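Local coordinates for mandelate racemase/muconate lactonizing protein (Alicyclobacillus acidocaldarius LAA1, PDB 3QLD) that is a member of the enolase superfamily, pairing a mandelate racemase/muconate lactonizing-type N-terminal domain with a TIM-barrel-like C-terminal domain, at residues D117-V128 with V350-D358; A321-R329 with P339-I348. All coordinates share one frame; numbering follows the deposited sequence.

Interaction 1 (D117-V128 with V350-D358)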
loop_
_atom_site.group_PDB
_atom_site.type_symbol
_atom_site.label_atom_id
_atom_site.label_comp_id
_atom_site.label_asym_id
_atom_site.label_seq_id
_atom_site.Cartn_x
_atom_site.Cartn_y
_atom_site.Cartn_z
ATOM N N ASP A 117 -5.097 20.787 13.400
ATOM C CA ASP A 117 -4.212 21.515 14.262
ATOM C C ASP A 117 -4.439 23.000 14.010
ATOM O O ASP A 117 -4.507 23.786 14.960
ATOM C CB ASP A 117 -2.747 21.099 13.993
ATOM C CG ASP A 117 -1.768 21.709 14.970
ATOM O OD1 ASP A 117 -1.550 21.116 16.064
ATOM O OD2 ASP A 117 -1.210 22.803 14.613
ATOM N N TRP A 118 -4.520 23.383 12.736
ATOM C CA TRP A 118 -4.775 24.777 12.354
ATOM C C TRP A 118 -6.119 25.184 12.930
ATOM O O TRP A 118 -6.218 26.260 13.533
ATOM C CB TRP A 118 -4.802 24.947 10.833
ATOM C CG TRP A 118 -5.561 26.177 10.412
ATOM C CD1 TRP A 118 -5.068 27.474 10.399
ATOM C CD2 TRP A 118 -6.930 26.259 10.006
ATOM N NE1 TRP A 118 -6.034 28.329 9.962
ATOM C CE2 TRP A 118 -7.196 27.626 9.733
ATOM C CE3 TRP A 118 -7.967 25.308 9.820
ATOM C CZ2 TRP A 118 -8.449 28.072 9.291
ATOM C CZ3 TRP A 118 -9.203 25.744 9.358
ATOM C CH2 TRP A 118 -9.447 27.128 9.131
ATOM N N TYR A 119 -7.121 24.304 12.827
ATOM C CA TYR A 119 -8.469 24.621 13.257
ATOM C C TYR A 119 -8.552 24.897 14.765
ATOM O O TYR A 119 -9.246 25.845 15.180
ATOM C CB TYR A 119 -9.470 23.513 12.835
ATOM C CG TYR A 119 -10.892 23.768 13.275
ATOM C CD1 TYR A 119 -11.313 23.394 14.556
ATOM C CD2 TYR A 119 -11.790 24.417 12.450
ATOM C CE1 TYR A 119 -12.637 23.656 14.994
ATOM C CE2 TYR A 119 -13.124 24.681 12.862
ATOM C CZ TYR A 119 -13.523 24.284 14.139
ATOM O OH TYR A 119 -14.809 24.530 14.560
ATOM N N ALA A 120 -7.865 24.090 15.573
ATOM C CA ALA A 120 -7.775 24.366 16.998
ATOM C C ALA A 120 -7.143 25.735 17.295
ATOM O O ALA A 120 -7.599 26.455 18.181
ATOM C CB ALA A 120 -7.005 23.250 17.734
ATOM N N ALA A 121 -6.109 26.104 16.546
ATOM C CA ALA A 121 -5.410 27.360 16.779
ATOM C C ALA A 121 -6.246 28.556 16.333
ATOM O O ALA A 121 -6.154 29.649 16.950
ATOM C CB ALA A 121 -4.054 27.348 16.058
ATOM N N ARG A 122 -7.034 28.359 15.266
ATOM C CA ARG A 122 -7.899 29.379 14.714
ATOM C C ARG A 122 -9.035 29.681 15.671
ATOM O O ARG A 122 -9.431 30.871 15.805
ATOM C CB ARG A 122 -8.440 28.940 13.357
ATOM C CG ARG A 122 -9.369 29.927 12.650
ATOM C CD ARG A 122 -8.587 31.035 11.986
ATOM N NE ARG A 122 -9.451 32.146 11.608
ATOM C CZ ARG A 122 -9.049 33.253 10.975
ATOM N NH1 ARG A 122 -7.775 33.407 10.581
ATOM N NH2 ARG A 122 -9.933 34.217 10.717
ATOM N N THR A 123 -9.544 28.627 16.328
ATOM C CA THR A 123 -10.687 28.768 17.228
ATOM C C THR A 123 -10.252 28.885 18.685
ATOM O O THR A 123 -11.085 29.071 19.547
ATOM C CB THR A 123 -11.741 27.609 17.085
ATOM O OG1 THR A 123 -11.207 26.382 17.592
ATOM C CG2 THR A 123 -12.296 27.455 15.629
ATOM N N GLY A 124 -8.947 28.784 18.951
ATOM C CA GLY A 124 -8.384 28.857 20.310
ATOM C C GLY A 124 -8.953 27.790 21.263
ATOM O O GLY A 124 -9.108 28.030 22.457
ATOM N N GLN A 125 -9.258 26.612 20.725
ATOM C CA GLN A 125 -9.781 25.519 21.543
ATOM C C GLN A 125 -8.751 24.413 21.649
ATOM O O GLN A 125 -8.082 24.123 20.658
ATOM C CB GLN A 125 -11.039 24.966 20.885
ATOM C CG GLN A 125 -12.190 25.964 20.881
ATOM C CD GLN A 125 -13.549 25.297 20.785
ATOM O OE1 GLN A 125 -13.704 24.268 20.127
ATOM N NE2 GLN A 125 -14.541 25.875 21.456
ATOM N N PRO A 126 -8.576 23.827 22.852
ATOM C CA PRO A 126 -7.717 22.668 22.978
ATOM C C PRO A 126 -8.052 21.587 21.922
ATOM O O PRO A 126 -9.218 21.173 21.770
ATOM C CB PRO A 126 -8.011 22.165 24.393
ATOM C CG PRO A 126 -8.280 23.479 25.203
ATOM C CD PRO A 126 -8.960 24.398 24.170
ATOM N N LEU A 127 -7.037 21.175 21.162
ATOM C CA LEU A 127 -7.211 20.104 20.155
ATOM C C LEU A 127 -7.769 18.834 20.772
ATOM O O LEU A 127 -8.688 18.249 20.223
ATOM C CB LEU A 127 -5.896 19.822 19.384
ATOM C CG LEU A 127 -5.981 18.693 18.319
ATOM C CD1 LEU A 127 -7.090 18.937 17.258
ATOM C CD2 LEU A 127 -4.659 18.617 17.615
ATOM N N VAL A 128 -7.261 18.428 21.937
ATOM C CA VAL A 128 -7.795 17.222 22.591
ATOM C C VAL A 128 -9.352 17.179 22.926
ATOM O O VAL A 128 -10.055 16.182 22.650
ATOM C CB VAL A 128 -6.921 16.800 23.776
ATOM C CG1 VAL A 128 -7.073 17.791 24.954
ATOM C CG2 VAL A 128 -7.297 15.383 24.226
ATOM N N VAL A 350 -1.254 14.910 29.123
ATOM C CA VAL A 350 -1.865 15.161 27.840
ATOM C C VAL A 350 -1.827 16.638 27.456
ATOM O O VAL A 350 -2.352 17.460 28.180
ATOM C CB VAL A 350 -3.312 14.629 27.867
ATOM C CG1 VAL A 350 -4.123 15.039 26.622
ATOM C CG2 VAL A 350 -3.308 13.132 28.046
ATOM N N PRO A 351 -1.224 16.973 26.277
ATOM C CA PRO A 351 -1.183 18.331 25.724
ATOM C C PRO A 351 -2.559 19.016 25.617
ATOM O O PRO A 351 -3.533 18.484 25.011
ATOM C CB PRO A 351 -0.591 18.120 24.299
ATOM C CG PRO A 351 0.365 16.933 24.498
ATOM C CD PRO A 351 -0.364 16.030 25.512
ATOM N N GLN A 352 -2.631 20.217 26.185
ATOM C CA GLN A 352 -3.859 20.996 26.132
ATOM C C GLN A 352 -3.795 22.119 25.105
ATOM O O GLN A 352 -4.710 22.926 25.026
ATOM C CB GLN A 352 -4.206 21.537 27.547
ATOM C CG GLN A 352 -4.539 20.420 28.543
ATOM C CD GLN A 352 -5.820 19.635 28.187
ATOM O OE1 GLN A 352 -6.792 20.160 27.568
ATOM N NE2 GLN A 352 -5.819 18.376 28.541
ATOM N N CYS A 353 -2.749 22.140 24.281
ATOM C CA CYS A 353 -2.590 23.182 23.271
ATOM C C CYS A 353 -3.756 23.241 22.300
ATOM O O CYS A 353 -4.264 22.207 21.841
ATOM C CB CYS A 353 -1.270 23.010 22.509
ATOM S SG CYS A 353 -1.043 21.262 21.885
ATOM N N ALA A 354 -4.187 24.466 22.004
ATOM C CA ALA A 354 -5.061 24.752 20.894
ATOM C C ALA A 354 -4.102 24.771 19.715
ATOM O O ALA A 354 -3.708 25.854 19.246
ATOM C CB ALA A 354 -5.733 26.153 21.041
ATOM N N GLY A 355 -3.688 23.588 19.259
ATOM C CA GLY A 355 -2.703 23.527 18.187
ATOM C C GLY A 355 -1.273 23.545 18.706
ATOM O O GLY A 355 -0.953 24.215 19.685
ATOM N N VAL A 356 -0.366 22.863 18.006
ATOM C CA VAL A 356 1.024 22.852 18.434
ATOM C C VAL A 356 1.901 24.017 17.944
ATOM O O VAL A 356 3.046 24.102 18.339
ATOM C CB VAL A 356 1.674 21.499 18.087
ATOM C CG1 VAL A 356 1.914 21.411 16.580
ATOM C CG2 VAL A 356 2.933 21.322 18.824
ATOM N N ALA A 357 1.394 24.909 17.102
ATOM C CA ALA A 357 2.258 25.945 16.485
ATOM C C ALA A 357 3.123 26.719 17.472
ATOM O O ALA A 357 4.342 26.877 17.246
ATOM C CB ALA A 357 1.440 26.906 15.537
ATOM N N ASP A 358 2.523 27.122 18.602
ATOM C CA ASP A 358 3.183 27.991 19.622
ATOM C C ASP A 358 4.336 27.330 20.356
ATOM O O ASP A 358 5.185 28.022 20.921
ATOM C CB ASP A 358 2.178 28.498 20.669
ATOM C CG ASP A 358 1.307 29.628 20.125
ATOM O OD1 ASP A 358 1.594 30.064 18.978
ATOM O OD2 ASP A 358 0.364 30.108 20.836
HETATM O O HOH W 1 -1.151 25.149 15.755
#
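Asp117, in the last turns of helix 105-123, reaches Gly355 and Val356 in the loop that follows strand 347-349, a case of one carboxylate organising a distant backbone. With CG anti to the backbone N (chi1 -174°), the side chain extends from the helix flank until Asp117 OD1 takes the N-H of Val356 N on its syn side, at 2.9 Å and 17° out of the carboxylate plane. A water donates to Asp117 OD2 at 2.6 Å and in turn accepts from Ala357 N. His308 and Trp45 also donate to this carboxylate, to OD1 and OD2 respectively. Beside it the methyl of Ala120 lies against the Gly355 backbone, and Ala121 CA sends a C-H toward Ala354 O. Ala354, centre of an inverse gamma turn, points the C-H of its CA at Gln125 O, 3.1 Å away.

At the start of helix 127-130, Leu127 N donates to Cys353 O at 3.0 Å and 168°. Val128 splits its branches: CG1, between the backbone N and carbonyl carbon, meets Gln352 OE1 at 3.5 Å, while Val128 CG2 touches Val350 CG1 at 4.0 Å. Gln352 bends at chi2 to lay its amide beside Val128 CG1.

With donors on both oxygens, the buried Asp117 carboxylate is fixed in rotation and probably held as an anion, tying the helix of the N-terminal family region to the loop leaving strand 347-349, which runs antiparallel to the barrel strand 137-144.

Interaction 2 (A321-R329 with P339-I348)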
loop_
_atom_site.group_PDB
_atom_site.type_symbol
_atom_site.label_atom_id
_atom_site.label_comp_id
_atom_site.label_asym_id
_atom_site.label_seq_id
_atom_site.Cartn_x
_atom_site.Cartn_y
_atom_site.Cartn_z
ATOM N N ALA A 321 -1.129 1.621 28.205
ATOM C CA ALA A 321 -0.032 2.567 28.201
ATOM C C ALA A 321 0.400 2.816 26.771
ATOM O O ALA A 321 0.300 1.910 25.903
ATOM C CB ALA A 321 1.163 1.978 28.965
ATOM N N THR A 322 0.911 4.035 26.563
ATOM C CA THR A 322 1.538 4.445 25.295
ATOM C C THR A 322 3.013 4.115 25.204
ATOM O O THR A 322 3.722 4.002 26.228
ATOM C CB THR A 322 1.207 5.941 24.945
ATOM O OG1 THR A 322 1.760 6.275 23.643
ATOM C CG2 THR A 322 1.788 6.934 26.048
ATOM N N ASP A 323 3.496 3.837 23.980
ATOM C CA ASP A 323 4.915 3.744 23.756
ATOM C C ASP A 323 5.579 5.153 23.612
ATOM O O ASP A 323 6.762 5.221 23.397
ATOM C CB ASP A 323 5.222 2.933 22.470
ATOM C CG ASP A 323 5.184 1.397 22.678
ATOM O OD1 ASP A 323 4.969 0.906 23.819
ATOM O OD2 ASP A 323 5.391 0.675 21.666
ATOM N N LEU A 324 4.801 6.232 23.607
ATOM C CA LEU A 324 5.323 7.577 23.299
ATOM C C LEU A 324 5.882 8.101 24.603
ATOM O O LEU A 324 5.114 8.383 25.491
ATOM C CB LEU A 324 4.194 8.507 22.843
ATOM C CG LEU A 324 3.566 8.160 21.465
ATOM C CD1 LEU A 324 2.343 9.001 21.220
ATOM C CD2 LEU A 324 4.597 8.420 20.346
ATOM N N GLY A 325 7.209 8.154 24.710
ATOM C CA GLY A 325 7.906 8.525 25.917
ATOM C C GLY A 325 8.514 9.909 25.801
ATOM O O GLY A 325 8.286 10.620 24.829
ATOM N N PRO A 326 9.283 10.308 26.798
ATOM C CA PRO A 326 9.835 11.685 26.756
ATOM C C PRO A 326 10.797 11.921 25.593
ATOM O O PRO A 326 11.551 10.990 25.207
ATOM C CB PRO A 326 10.588 11.793 28.089
ATOM C CG PRO A 326 9.915 10.778 28.992
ATOM C CD PRO A 326 9.682 9.594 28.022
ATOM N N SER A 327 10.783 13.162 25.058
ATOM C CA SER A 327 11.648 13.621 23.948
ATOM C C SER A 327 13.075 13.180 24.119
ATOM O O SER A 327 13.758 12.806 23.176
ATOM C CB SER A 327 11.756 15.168 23.949
ATOM O OG SER A 327 10.544 15.788 23.653
ATOM N N ASP A 328 13.545 13.313 25.351
ATOM C CA ASP A 328 14.951 13.210 25.603
ATOM C C ASP A 328 15.481 11.773 25.531
ATOM O O ASP A 328 16.688 11.583 25.480
ATOM C CB ASP A 328 15.320 13.904 26.922
ATOM C CG ASP A 328 14.747 13.202 28.160
ATOM O OD1 ASP A 328 14.145 12.107 28.054
ATOM O OD2 ASP A 328 14.902 13.773 29.276
ATOM N N ARG A 329 14.594 10.769 25.497
ATOM C CA ARG A 329 15.058 9.377 25.374
ATOM C C ARG A 329 15.649 9.180 23.970
ATOM O O ARG A 329 16.453 8.260 23.715
ATOM C CB ARG A 329 13.930 8.359 25.647
ATOM C CG ARG A 329 13.466 8.320 27.144
ATOM C CD ARG A 329 13.107 6.885 27.650
ATOM N NE ARG A 329 14.055 5.854 27.193
ATOM C CZ ARG A 329 14.703 4.977 27.973
ATOM N NH1 ARG A 329 14.517 4.966 29.294
ATOM N NH2 ARG A 329 15.558 4.103 27.414
ATOM N N PRO A 339 10.855 20.392 25.723
ATOM C CA PRO A 339 10.772 18.961 25.404
ATOM C C PRO A 339 9.534 18.340 26.069
ATOM O O PRO A 339 9.076 18.824 27.115
ATOM C CB PRO A 339 12.059 18.369 26.026
ATOM C CG PRO A 339 12.437 19.324 27.097
ATOM C CD PRO A 339 11.945 20.677 26.677
ATOM N N ILE A 340 9.025 17.265 25.478
ATOM C CA ILE A 340 7.996 16.460 26.117
ATOM C C ILE A 340 8.632 15.639 27.249
ATOM O O ILE A 340 9.637 14.998 27.054
ATOM C CB ILE A 340 7.210 15.559 25.082
ATOM C CG1 ILE A 340 6.476 16.412 24.011
ATOM C CG2 ILE A 340 6.279 14.551 25.790
ATOM C CD1 ILE A 340 5.378 17.327 24.521
ATOM N N ALA A 341 8.083 15.727 28.457
ATOM C CA ALA A 341 8.721 15.078 29.620
ATOM C C ALA A 341 7.681 14.432 30.519
ATOM O O ALA A 341 6.524 14.754 30.421
ATOM C CB ALA A 341 9.570 16.103 30.443
ATOM N N PHE A 342 8.111 13.536 31.401
ATOM C CA PHE A 342 7.227 13.008 32.421
ATOM C C PHE A 342 6.663 14.142 33.292
ATOM O O PHE A 342 7.420 15.049 33.678
ATOM C CB PHE A 342 8.020 12.061 33.319
ATOM C CG PHE A 342 8.317 10.699 32.717
ATOM C CD1 PHE A 342 7.342 9.975 32.011
ATOM C CD2 PHE A 342 9.572 10.110 32.909
ATOM C CE1 PHE A 342 7.616 8.691 31.493
ATOM C CE2 PHE A 342 9.862 8.841 32.392
ATOM C CZ PHE A 342 8.874 8.115 31.691
ATOM N N VAL A 343 5.356 14.125 33.555
ATOM C CA VAL A 343 4.774 14.954 34.625
ATOM C C VAL A 343 4.982 14.315 36.041
ATOM O O VAL A 343 5.071 15.021 37.068
ATOM C CB VAL A 343 3.268 15.281 34.355
ATOM C CG1 VAL A 343 2.405 14.025 34.264
ATOM C CG2 VAL A 343 2.718 16.232 35.403
ATOM N N GLU A 344 5.017 12.986 36.068
ATOM C CA GLU A 344 5.417 12.154 37.224
ATOM C C GLU A 344 6.118 10.944 36.614
ATOM O O GLU A 344 5.977 10.712 35.407
ATOM C CB GLU A 344 4.202 11.669 38.057
ATOM C CG GLU A 344 3.344 12.731 38.742
ATOM C CD GLU A 344 4.056 13.560 39.826
ATOM O OE1 GLU A 344 5.195 13.219 40.241
ATOM O OE2 GLU A 344 3.465 14.586 40.265
ATOM N N PRO A 345 6.885 10.160 37.403
ATOM C CA PRO A 345 7.570 9.060 36.705
ATOM C C PRO A 345 6.586 8.127 35.950
ATOM O O PRO A 345 5.501 7.777 36.471
ATOM C CB PRO A 345 8.347 8.345 37.835
ATOM C CG PRO A 345 8.608 9.495 38.834
ATOM C CD PRO A 345 7.324 10.288 38.808
ATOM N N GLY A 346 6.915 7.809 34.690
ATOM C CA GLY A 346 6.069 6.943 33.878
ATOM C C GLY A 346 4.781 7.549 33.361
ATOM O O GLY A 346 3.950 6.841 32.754
ATOM N N VAL A 347 4.583 8.848 33.578
ATOM C CA VAL A 347 3.327 9.493 33.217
ATOM C C VAL A 347 3.559 10.785 32.446
ATOM O O VAL A 347 4.484 11.539 32.756
ATOM C CB VAL A 347 2.475 9.840 34.463
ATOM C CG1 VAL A 347 1.087 10.357 34.039
ATOM C CG2 VAL A 347 2.351 8.647 35.400
ATOM N N ILE A 348 2.696 11.070 31.471
ATOM C CA ILE A 348 2.871 12.276 30.714
ATOM C C ILE A 348 1.546 12.997 30.699
ATOM O O ILE A 348 0.476 12.373 30.619
ATOM C CB ILE A 348 3.406 12.003 29.227
ATOM C CG1 ILE A 348 4.809 11.462 29.266
ATOM C CG2 ILE A 348 3.426 13.273 28.410
ATOM C CD1 ILE A 348 5.551 11.190 27.840
#
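The barrel closes through the start of 321-329: the backbones of Thr322 and Asp323 are hydrogen-bonded on one side to strand 137-144, at Glu139 and Ser141, and on the other to Val296 of strand 293-296. From there the chain runs on and turns back through 339-348, where a pair of hydrogen bonds joins Ser327 and Ile340. Ser327 N donates to Ile340 O at 2.9 Å, and Ile340 N returns a bond to Ser327 OG at 2.8 Å. The return is possible because OG sits beside its own backbone N, anti to the carbonyl carbon (chi1 -67°), facing the same residue that the amide engages. Asp334 is a further partner of this hydroxyl.

One residue earlier, Pro326 sets CG over the centre of the Phe342 ring, 3.7 Å from the centroid and 3° off the normal, a CH-pi contact. Gly346 N lies above the middle of the opposite face, at 3.3 Å, so the ring is sandwiched, while Phe165 meets it edge-to-face. Ile348, on the strand, brings the end of its chain, CD1, to 3.7 Å from Leu324 O.

That carbonyl is buried without a polar partner in the model, whereas Ser327 N and Ile340 N both have acceptors and the ring is packed on both faces, consistent with a fixed loop where the chain turns back into strand 347-349.

The two contacts illustrate nested closure. Interaction 2 ties together residues only ten positions apart at their closest ends and lies wholly inside the far larger loop closed by interaction 1, whose closest ends are 222 positions apart. Their centres are 20 Å apart, and they touch only through the chain itself: strand 347-349, the edge strand pairing antiparallel with 137-144, leads from 339-348 straight into 350-358. Helix 303-313 is a shared neighbour, with Leu310 packing against Leu324, Ile340 and Pro351. Interaction 2 thus shapes the approach to this strand inside the barrel region, whereas interaction 1 joins the exit to the N-terminal family region, linking the protein's two parts.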